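Local coordinates for Thg1-like uncharacterized protein (PDB 4KGM), which probably adds nucleotides to the 5' end of tRNA in the 3'-to-5' direction, as Thg1-like proteins do, using a polymerase palm-like catalytic domain that binds ATP and magnesium, at residues Q62-G66 / T89-F93; L80-Y84 / Q235-L239; A108-N113 / L125-D129; R198-K204 / W217-T223. All blocks are in the same frame, centred on the assembly; numbering follows the deposited sequence.

Contact 1. Residues Q62-G66 / T89-F93; sequences QNIMG and TQSWF
The indole of Trp92 packs its face against Ile64 and the start of Met65, and following it outward from CB takes in most of this contact. CB sits against the backbone of 62-66, 3.8 Å from Met65 O. With CG anti to the backbone N (chi1 -166°), the ring system is laid along the chain of Ile64 and Met65. In the five-membered ring, CD1 touches Met65 CB at 3.9 Å, and Met65 N stands over the face that Ile64 also covers. Farther out comes Ile64 itself: its CG2 lies 3.7 Å from Trp92 CE3, and its CG1 comes to 3.6 Å from Trp92 CH2 at the tip. CG1 rides over the six-membered ring in a CH-pi contact, 22° off the ring normal. Phe93 CE2, from the next residue, stands over the rim of the opposite face.

Met65 reaches the other way along 89-93. Its chain runs out extended and bends at chi3, bringing SD to 3.7 Å from Gln90 O at the exposed border. The polar link between the backbones is a single water, which donates to Met65 O (2.8 Å) and accepts from Trp92 N (3.0 Å).

Beyond the two segments, Trp92 also packs on Val103 and Ser104 of helix 97-119, while Ile64 turns to Ile79 and Ile81 of strand 76-81. This is hydrophobic packing at the margin of the palm-like domain: Trp92, from the loop before helix 97-119, packs where helix 47-63 leads into strand 67-73.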
# COMPACT_ATOMS: atom_id res chain seq x y z
N GLN A 62 -2.08 -28.38 0.16
CA GLN A 62 -2.62 -29.06 -1.01
C GLN A 62 -3.32 -28.10 -1.97
O GLN A 62 -3.43 -28.38 -3.16
CB GLN A 62 -3.61 -30.15 -0.58
CG GLN A 62 -2.96 -31.36 0.07
CD GLN A 62 -3.96 -32.22 0.83
OE1 GLN A 62 -4.98 -31.73 1.33
NE2 GLN A 62 -3.67 -33.51 0.93
N ASN A 63 -3.79 -26.97 -1.45
CA ASN A 63 -4.61 -26.06 -2.24
C ASN A 63 -3.98 -24.70 -2.54
O ASN A 63 -4.61 -23.85 -3.17
CB ASN A 63 -5.98 -25.86 -1.58
CG ASN A 63 -6.89 -27.07 -1.75
OD1 ASN A 63 -7.63 -27.16 -2.72
ND2 ASN A 63 -6.83 -27.99 -0.79
N ILE A 64 -2.75 -24.50 -2.09
CA ILE A 64 -2.06 -23.23 -2.31
C ILE A 64 -0.95 -23.36 -3.34
O ILE A 64 0.00 -24.12 -3.15
CB ILE A 64 -1.50 -22.66 -1.00
CG1 ILE A 64 -2.64 -22.25 -0.06
CG2 ILE A 64 -0.60 -21.46 -1.28
CD1 ILE A 64 -2.17 -21.75 1.29
N MET A 65 -1.08 -22.62 -4.44
CA MET A 65 -0.09 -22.65 -5.52
C MET A 65 1.27 -22.16 -5.04
O MET A 65 1.41 -21.05 -4.54
CB MET A 65 -0.56 -21.80 -6.70
CG MET A 65 0.41 -21.75 -7.86
SD MET A 65 -0.14 -20.68 -9.22
CE MET A 65 -1.79 -21.33 -9.50
N GLY A 66 2.28 -23.02 -5.18
CA GLY A 66 3.64 -22.67 -4.80
C GLY A 66 3.99 -22.99 -3.36
O GLY A 66 5.08 -22.65 -2.90
N THR A 89 6.75 -19.68 -13.88
CA THR A 89 5.95 -19.89 -12.68
C THR A 89 4.98 -18.74 -12.43
O THR A 89 5.37 -17.58 -12.43
CB THR A 89 6.84 -20.06 -11.43
OG1 THR A 89 7.85 -21.05 -11.68
CG2 THR A 89 6.01 -20.48 -10.23
N GLN A 90 3.71 -19.08 -12.25
CA GLN A 90 2.68 -18.09 -11.95
C GLN A 90 2.50 -17.96 -10.45
O GLN A 90 2.96 -18.81 -9.69
CB GLN A 90 1.35 -18.50 -12.60
CG GLN A 90 1.43 -18.69 -14.11
CD GLN A 90 1.85 -17.43 -14.83
OE1 GLN A 90 1.04 -16.52 -15.05
NE2 GLN A 90 3.12 -17.35 -15.21
N SER A 91 1.84 -16.89 -10.02
CA SER A 91 1.61 -16.65 -8.60
C SER A 91 0.17 -16.93 -8.19
O SER A 91 -0.76 -16.69 -8.96
CB SER A 91 1.99 -15.22 -8.22
OG SER A 91 3.40 -15.05 -8.20
N TRP A 92 0.01 -17.46 -6.98
CA TRP A 92 -1.31 -17.70 -6.42
C TRP A 92 -2.09 -16.40 -6.36
O TRP A 92 -1.67 -15.45 -5.70
CB TRP A 92 -1.19 -18.29 -5.01
CG TRP A 92 -2.46 -18.89 -4.49
CD1 TRP A 92 -3.41 -19.54 -5.22
CD2 TRP A 92 -2.93 -18.87 -3.14
NE1 TRP A 92 -4.44 -19.94 -4.40
CE2 TRP A 92 -4.16 -19.54 -3.12
CE3 TRP A 92 -2.41 -18.35 -1.94
CZ2 TRP A 92 -4.90 -19.71 -1.95
CZ3 TRP A 92 -3.15 -18.52 -0.78
CH2 TRP A 92 -4.38 -19.19 -0.79
N PHE A 93 -3.22 -16.35 -7.07
CA PHE A 93 -4.05 -15.15 -7.16
C PHE A 93 -3.27 -13.94 -7.68
O PHE A 93 -3.63 -12.80 -7.40
CB PHE A 93 -4.70 -14.82 -5.81
CG PHE A 93 -5.72 -15.84 -5.36
CD1 PHE A 93 -6.63 -16.37 -6.26
CD2 PHE A 93 -5.76 -16.25 -4.04
CE1 PHE A 93 -7.57 -17.30 -5.84
CE2 PHE A 93 -6.69 -17.18 -3.62
CZ PHE A 93 -7.60 -17.71 -4.52
O HOH W 1 2.40 -18.71 -5.60

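Contact 2. Residues L80-Y84 / Q235-L239; sequences LITNY and QFVYL
Val237 O, a carbonyl at the end of helix 231-237, takes the phenol of Tyr84 and a second donor, the NE2 of Gln137. Tyr84 OH donates to Val237 O at 2.8 Å, in the carbonyl plane and on a lone pair, with an angle of 129° at the oxygen. The acceptor also lies in the plane of the tyrosine ring, at its edge, where Tyr84 CE2 comes to 3.3 Å from Val237 O. Tyr84 gets there by setting CG between its own backbone N and carbonyl carbon (chi1 48°), which swings the ring across to the helix end. Val237 CG1 then rests 4.0 Å from Tyr84 OH.

Beside this bond, toward Leu80, the packing is looser and apolar. Thr82 turns its methyl, not its hydroxyl, to the helix: CG2 lies 3.6 Å from Phe236 O, while OG1 is hydrogen-bonded to Asp85. Leu80 sends CD2 forward to Phe236 CB at 4.1 Å and, more distantly, to Val237 CG2. The Phe236 ring itself leads off toward Lys68 and Leu69 of strand 67-73, and Leu80 and Val237 both go on to Val140 of helix 140-160.

The contact is thus a helix-on-sheet packing in the palm-like fold, in which the C-terminal helix 231-237 is laid against the end of strand 76-81 and the loop that follows it, with Tyr84 bonded to its last turn.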
# COMPACT_ATOMS: atom_id res chain seq x y z
N LEU A 80 5.09 -21.17 3.79
CA LEU A 80 6.09 -20.65 2.86
C LEU A 80 5.67 -20.90 1.42
O LEU A 80 5.51 -22.04 1.00
CB LEU A 80 7.45 -21.29 3.11
CG LEU A 80 8.49 -21.08 2.01
CD1 LEU A 80 8.84 -19.61 1.85
CD2 LEU A 80 9.75 -21.90 2.26
N ILE A 81 5.50 -19.81 0.67
CA ILE A 81 5.13 -19.91 -0.74
C ILE A 81 6.23 -19.34 -1.62
O ILE A 81 6.73 -18.24 -1.38
CB ILE A 81 3.83 -19.14 -1.03
CG1 ILE A 81 2.76 -19.48 0.01
CG2 ILE A 81 3.33 -19.45 -2.43
CD1 ILE A 81 1.48 -18.69 -0.14
N THR A 82 6.63 -20.11 -2.63
CA THR A 82 7.60 -19.63 -3.61
C THR A 82 6.97 -19.62 -4.99
O THR A 82 6.16 -20.49 -5.32
CB THR A 82 8.87 -20.51 -3.64
OG1 THR A 82 8.54 -21.83 -4.09
CG2 THR A 82 9.50 -20.59 -2.26
N ASN A 83 7.33 -18.63 -5.80
CA ASN A 83 6.75 -18.48 -7.13
C ASN A 83 7.81 -18.28 -8.21
O ASN A 83 7.56 -17.64 -9.23
CB ASN A 83 5.77 -17.31 -7.15
CG ASN A 83 6.39 -16.02 -6.65
OD1 ASN A 83 7.59 -15.96 -6.38
ND2 ASN A 83 5.57 -14.98 -6.53
N TYR A 84 9.00 -18.82 -7.98
CA TYR A 84 10.11 -18.65 -8.91
C TYR A 84 10.82 -19.96 -9.22
O TYR A 84 12.01 -19.98 -9.53
CB TYR A 84 11.11 -17.63 -8.36
CG TYR A 84 11.50 -17.87 -6.92
CD1 TYR A 84 10.81 -17.26 -5.88
CD2 TYR A 84 12.56 -18.71 -6.59
CE1 TYR A 84 11.16 -17.48 -4.56
CE2 TYR A 84 12.92 -18.93 -5.27
CZ TYR A 84 12.22 -18.31 -4.26
OH TYR A 84 12.57 -18.53 -2.95
N GLN A 235 16.16 -25.52 1.53
CA GLN A 235 16.01 -26.44 0.41
C GLN A 235 14.86 -26.04 -0.49
O GLN A 235 14.81 -26.41 -1.67
CB GLN A 235 15.79 -27.87 0.92
CG GLN A 235 14.58 -28.02 1.82
CD GLN A 235 14.32 -29.46 2.21
OE1 GLN A 235 14.50 -30.38 1.42
NE2 GLN A 235 13.88 -29.67 3.45
N PHE A 236 13.91 -25.28 0.06
CA PHE A 236 12.75 -24.82 -0.69
C PHE A 236 12.94 -23.38 -1.14
O PHE A 236 12.20 -22.88 -1.99
CB PHE A 236 11.48 -24.94 0.16
CG PHE A 236 11.24 -26.32 0.71
CD1 PHE A 236 10.87 -27.36 -0.12
CD2 PHE A 236 11.35 -26.56 2.07
CE1 PHE A 236 10.64 -28.62 0.39
CE2 PHE A 236 11.12 -27.82 2.59
CZ PHE A 236 10.76 -28.85 1.74
N VAL A 237 13.94 -22.71 -0.57
CA VAL A 237 14.18 -21.30 -0.83
C VAL A 237 15.05 -21.08 -2.07
O VAL A 237 14.74 -20.25 -2.92
CB VAL A 237 14.85 -20.62 0.38
CG1 VAL A 237 15.07 -19.14 0.11
CG2 VAL A 237 13.99 -20.82 1.62
N TYR A 238 16.14 -21.83 -2.16
CA TYR A 238 17.04 -21.73 -3.30
C TYR A 238 16.83 -22.91 -4.26
O TYR A 238 17.18 -24.05 -3.95
CB TYR A 238 18.50 -21.67 -2.84
CG TYR A 238 18.77 -20.55 -1.86
CD1 TYR A 238 19.10 -19.28 -2.30
CD2 TYR A 238 18.70 -20.77 -0.49
CE1 TYR A 238 19.35 -18.25 -1.40
CE2 TYR A 238 18.95 -19.75 0.42
CZ TYR A 238 19.28 -18.49 -0.04
OH TYR A 238 19.53 -17.48 0.85
N LEU A 239 16.25 -22.62 -5.42
CA LEU A 239 15.90 -23.65 -6.39
C LEU A 239 17.12 -24.20 -7.13
O LEU A 239 17.41 -25.39 -7.06
CB LEU A 239 14.87 -23.12 -7.39

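Contact 3. Residues A108-N113 / L125-D129; sequences ATAKFN and LATFD
Phe128 points its ring edge into the face of Phe112, a T-shaped pair at the core of this helix-on-strand packing of the palm-like domain. Helix 97-119 here covers the beginning of strand 128-134, an outer strand of the antiparallel sheet within this chain. The tight part is buried. The ring planes stand at 79° with centroids 5.3 Å apart. Phe128 CZ makes the touch, 3.7 Å from Phe112 CG, and the Ala126 methyl adds to the same ring, 3.8 Å from Phe112 CD2. Phe53 of helix 47-63 meets Phe112 too, while Phe34, one of the residues lining the ATP pocket, meets Phe128.

Toward Leu125 and Thr127, which are partly exposed, the packing thins: Leu125 brings only CD2 to within 4.3 Å of Asn113 OD1, and Thr127 turns its side chain away from the helix. A second subunit closes on this side: its Ser106 bonds to Phe128 N and to Thr109 OG1, which is also bonded to Ala105 O in its own helix.

Between the two regions the amide of Asn113 grips the backbone of one residue twice. Ala126 N donates to Asn113 OD1 at 2.9 Å, on a lone pair; Asn113 ND2 returns a bond to Ala126 O at 2.9 Å, with that oxygen tilted 19° out of the amide plane.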
# COMPACT_ATOMS: atom_id res chain seq x y z
N ALA A 108 -8.43 -22.37 6.00
CA ALA A 108 -8.09 -22.84 7.33
C ALA A 108 -9.36 -22.99 8.17
O ALA A 108 -9.53 -23.98 8.87
CB ALA A 108 -7.11 -21.88 8.00
N THR A 109 -10.24 -22.00 8.07
CA THR A 109 -11.50 -22.01 8.80
C THR A 109 -12.38 -23.20 8.41
O THR A 109 -12.96 -23.86 9.28
CB THR A 109 -12.28 -20.70 8.56
OG1 THR A 109 -11.51 -19.59 9.02
CG2 THR A 109 -13.61 -20.73 9.30
N ALA A 110 -12.48 -23.46 7.11
CA ALA A 110 -13.34 -24.53 6.61
C ALA A 110 -12.92 -25.91 7.10
O ALA A 110 -13.72 -26.66 7.65
CB ALA A 110 -13.39 -24.49 5.08
N LYS A 111 -11.65 -26.24 6.89
CA LYS A 111 -11.13 -27.55 7.26
C LYS A 111 -11.13 -27.76 8.77
O LYS A 111 -11.55 -28.81 9.26
CB LYS A 111 -9.72 -27.76 6.69
CG LYS A 111 -9.06 -29.08 7.08
CD LYS A 111 -9.95 -30.28 6.75
CE LYS A 111 -10.25 -30.39 5.27
NZ LYS A 111 -11.20 -31.50 4.96
N PHE A 112 -10.66 -26.76 9.51
CA PHE A 112 -10.53 -26.85 10.96
C PHE A 112 -11.88 -27.10 11.63
O PHE A 112 -12.02 -28.03 12.42
CB PHE A 112 -9.90 -25.58 11.53
CG PHE A 112 -9.53 -25.68 12.98
CD1 PHE A 112 -8.31 -26.20 13.37
CD2 PHE A 112 -10.41 -25.26 13.96
CE1 PHE A 112 -7.97 -26.29 14.70
CE2 PHE A 112 -10.08 -25.35 15.30
CZ PHE A 112 -8.86 -25.86 15.67
N ASN A 113 -12.87 -26.27 11.30
CA ASN A 113 -14.21 -26.43 11.84
C ASN A 113 -14.81 -27.80 11.51
O ASN A 113 -15.45 -28.42 12.36
CB ASN A 113 -15.13 -25.31 11.36
CG ASN A 113 -14.99 -24.04 12.19
OD1 ASN A 113 -14.95 -24.09 13.42
ND2 ASN A 113 -14.92 -22.90 11.52
N LEU A 125 -18.06 -21.96 16.81
CA LEU A 125 -17.33 -21.78 15.55
C LEU A 125 -15.96 -21.16 15.78
O LEU A 125 -15.81 -20.17 16.48
CB LEU A 125 -18.15 -20.92 14.59
CG LEU A 125 -19.43 -21.58 14.07
CD1 LEU A 125 -20.21 -20.64 13.17
CD2 LEU A 125 -19.08 -22.87 13.33
N ALA A 126 -14.94 -21.78 15.17
CA ALA A 126 -13.59 -21.25 15.23
C ALA A 126 -13.33 -20.34 14.04
O ALA A 126 -13.73 -20.64 12.92
CB ALA A 126 -12.58 -22.39 15.25
N THR A 127 -12.66 -19.21 14.30
CA THR A 127 -12.30 -18.28 13.23
C THR A 127 -10.81 -17.98 13.24
O THR A 127 -10.13 -18.19 14.25
CB THR A 127 -13.09 -16.96 13.33
OG1 THR A 127 -12.94 -16.40 14.64
CG2 THR A 127 -14.57 -17.20 13.05
N PHE A 128 -10.31 -17.50 12.12
CA PHE A 128 -8.89 -17.22 11.96
C PHE A 128 -8.68 -15.90 11.24
O PHE A 128 -9.54 -15.44 10.49
CB PHE A 128 -8.22 -18.33 11.14
CG PHE A 128 -8.27 -19.69 11.79
CD1 PHE A 128 -9.38 -20.50 11.65
CD2 PHE A 128 -7.19 -20.16 12.52
CE1 PHE A 128 -9.43 -21.74 12.25
CE2 PHE A 128 -7.23 -21.40 13.11
CZ PHE A 128 -8.35 -22.20 12.98
N ASP A 129 -7.52 -15.28 11.45
CA ASP A 129 -7.12 -14.13 10.66
C ASP A 129 -6.01 -14.57 9.72
O ASP A 129 -5.45 -15.65 9.88
CB ASP A 129 -6.64 -12.98 11.55
CG ASP A 129 -5.16 -13.07 11.87
OD1 ASP A 129 -4.69 -14.15 12.28
OD2 ASP A 129 -4.47 -12.04 11.70

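Contact 4. Residues R198-K204 / W217-T223; sequences RGICIIK and WSVDHET
Arg198 holds the carbonyl of Thr223 with two nitrogens at once: NE at 3.3 Å and NH2 at 3.1 Å both donate to Thr223 O, which lies at the guanidinium edge and in its plane. The donors come from opposite faces of the carbonyl plane. The arginine chain, extended from CG to NE, carries the guanidinium out to that oxygen, while Arg198 O is bonded to the Tyr71 hydroxyl. Gly199, with positive phi, is the first residue to leave the helical conformation.

From there the backbones pair. Asp220 N gives a nearly straight bond (174°) to Cys201 O; a bond from Cys201 N to Thr223 OG1 is doubtful, because that hydroxyl sits too close to Asp220 O in the model. Ser218 N donates to Ile203 O at 3.0 Å, and Ile203 N to Ser218 O at 3.2 Å. Ser218 O also receives a CA-H...O contact from Ile202. This hydrogen-bonded pair, flanked by the non-hydrogen-bonded pairs Ile202/Val219 and Lys204/Trp217, sets the antiparallel beta hairpin of strands 200-206 and 215-220, the latter outermost in the palm-like sheet of this chain. On the other flank strand 200-206 is bonded to strand 67-73, through Ile200 with His72 and Ile202 with Val70.

Side chains fill in between the bonds. Ile202 CD1 meets Val219 CG2 at 3.6 Å. At the far end Lys204 lies over the indole of Trp217, its CB 5° off the normal of the six-membered ring; the chain leaves with CG anti to the backbone N (chi1 177°) and bends at chi3, bringing CE to 3.9 Å from Trp217 CZ2.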
# COMPACT_ATOMS: atom_id res chain seq x y z
N ARG A 198 8.66 -27.34 20.32
CA ARG A 198 9.03 -26.37 19.29
C ARG A 198 8.18 -26.48 18.02
O ARG A 198 8.59 -26.03 16.95
CB ARG A 198 10.51 -26.52 18.94
CG ARG A 198 10.87 -27.90 18.41
CD ARG A 198 12.29 -27.94 17.87
NE ARG A 198 12.62 -29.24 17.30
CZ ARG A 198 13.25 -30.21 17.95
NH1 ARG A 198 13.62 -30.03 19.21
NH2 ARG A 198 13.51 -31.36 17.35
N GLY A 199 7.00 -27.07 18.15
CA GLY A 199 6.10 -27.24 17.01
C GLY A 199 6.65 -28.18 15.96
O GLY A 199 7.73 -28.74 16.12
N ILE A 200 5.90 -28.36 14.87
CA ILE A 200 6.34 -29.21 13.78
C ILE A 200 6.06 -28.61 12.40
O ILE A 200 5.34 -27.62 12.29
CB ILE A 200 5.71 -30.62 13.85
CG1 ILE A 200 4.25 -30.54 14.29
CG2 ILE A 200 6.50 -31.51 14.81
CD1 ILE A 200 3.28 -30.23 13.17
N CYS A 201 6.63 -29.22 11.37
CA CYS A 201 6.41 -28.78 10.00
C CYS A 201 5.59 -29.80 9.21
O CYS A 201 5.47 -30.96 9.59
CB CYS A 201 7.74 -28.53 9.29
SG CYS A 201 8.53 -26.97 9.73
N ILE A 202 5.04 -29.34 8.09
CA ILE A 202 4.33 -30.21 7.16
C ILE A 202 5.02 -30.13 5.80
O ILE A 202 5.03 -29.07 5.17
CB ILE A 202 2.86 -29.78 6.99
CG1 ILE A 202 2.21 -29.58 8.36
CG2 ILE A 202 2.10 -30.79 6.15
CD1 ILE A 202 2.18 -30.82 9.21
N ILE A 203 5.59 -31.24 5.36
CA ILE A 203 6.36 -31.27 4.12
C ILE A 203 5.82 -32.36 3.19
O ILE A 203 5.36 -33.40 3.65
CB ILE A 203 7.86 -31.52 4.39
CG1 ILE A 203 8.43 -30.42 5.30
CG2 ILE A 203 8.66 -31.57 3.10
CD1 ILE A 203 9.94 -30.41 5.35
N LYS A 204 5.87 -32.10 1.89
CA LYS A 204 5.54 -33.10 0.90
C LYS A 204 6.54 -34.25 0.95
O LYS A 204 7.75 -34.04 0.80
CB LYS A 204 5.52 -32.49 -0.51
CG LYS A 204 5.25 -33.50 -1.62
CD LYS A 204 5.22 -32.82 -2.98
CE LYS A 204 4.11 -31.78 -3.05
NZ LYS A 204 4.08 -31.10 -4.38
N TRP A 217 1.50 -34.71 1.46
CA TRP A 217 1.89 -33.86 2.57
C TRP A 217 1.75 -34.63 3.88
O TRP A 217 0.71 -35.23 4.15
CB TRP A 217 1.04 -32.59 2.61
CG TRP A 217 1.21 -31.73 1.39
CD1 TRP A 217 0.47 -31.77 0.25
CD2 TRP A 217 2.19 -30.70 1.20
NE1 TRP A 217 0.92 -30.83 -0.65
CE2 TRP A 217 1.98 -30.16 -0.09
CE3 TRP A 217 3.22 -30.18 1.99
CZ2 TRP A 217 2.76 -29.13 -0.60
CZ3 TRP A 217 4.00 -29.16 1.47
CH2 TRP A 217 3.76 -28.64 0.19
N SER A 218 2.81 -34.61 4.69
CA SER A 218 2.83 -35.39 5.92
C SER A 218 3.38 -34.59 7.09
O SER A 218 4.12 -33.63 6.90
CB SER A 218 3.65 -36.67 5.73
OG SER A 218 3.16 -37.43 4.64
N VAL A 219 3.02 -35.00 8.30
CA VAL A 219 3.56 -34.39 9.50
C VAL A 219 4.92 -35.00 9.81
O VAL A 219 5.05 -36.22 9.94
CB VAL A 219 2.64 -34.60 10.71
CG1 VAL A 219 3.21 -33.93 11.95
CG2 VAL A 219 1.24 -34.08 10.41
N ASP A 220 5.94 -34.15 9.92
CA ASP A 220 7.27 -34.62 10.28
C ASP A 220 7.53 -34.38 11.76
O ASP A 220 7.82 -33.26 12.17
CB ASP A 220 8.34 -33.93 9.43
CG ASP A 220 9.74 -34.44 9.73
OD1 ASP A 220 9.89 -35.65 10.01
OD2 ASP A 220 10.69 -33.63 9.70
N HIS A 221 7.43 -35.44 12.55
CA HIS A 221 7.66 -35.34 13.99
C HIS A 221 9.16 -35.33 14.30
O HIS A 221 9.56 -35.13 15.44
CB HIS A 221 6.95 -36.47 14.73
CG HIS A 221 5.46 -36.42 14.61
ND1 HIS A 221 4.68 -35.59 15.38
CD2 HIS A 221 4.61 -37.10 13.81
CE1 HIS A 221 3.41 -35.76 15.05
NE2 HIS A 221 3.34 -36.67 14.10
N GLU A 222 9.96 -35.56 13.27
CA GLU A 222 11.41 -35.45 13.39
C GLU A 222 11.87 -34.09 12.87
O GLU A 222 13.02 -33.93 12.46
CB GLU A 222 12.10 -36.58 12.61
N THR A 223 10.96 -33.12 12.90
CA THR A 223 11.27 -31.76 12.49
C THR A 223 12.35 -31.18 13.39
O THR A 223 12.16 -31.05 14.60
CB THR A 223 10.03 -30.85 12.55
OG1 THR A 223 9.01 -31.37 11.68
CG2 THR A 223 10.38 -29.44 12.11

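Overall arrangement
From the N terminus, helix 47-63 ends in 62-66, and contact 1 closes the first loop when 89-93 folds back on it after two sheet strands. Contact 2 opens within that loop, at 80-84, and closes only at 235-239, so contacts 1 and 2 cross; they touch through Gly66 with Thr82 and Ser91 with Asn83. Contacts 3 and 4 both fall inside the long span of contact 2, one after the other: 108-113 with 125-129 joins helix 97-119 to one outermost strand within this chain, and the 198-204/217-223 hairpin forms the other. Phe236 packs on Ile203, and Gln62 on Trp217, linking contact 4 to contacts 2 and 1; contact 3 stands apart, near the nucleotide and the second subunit.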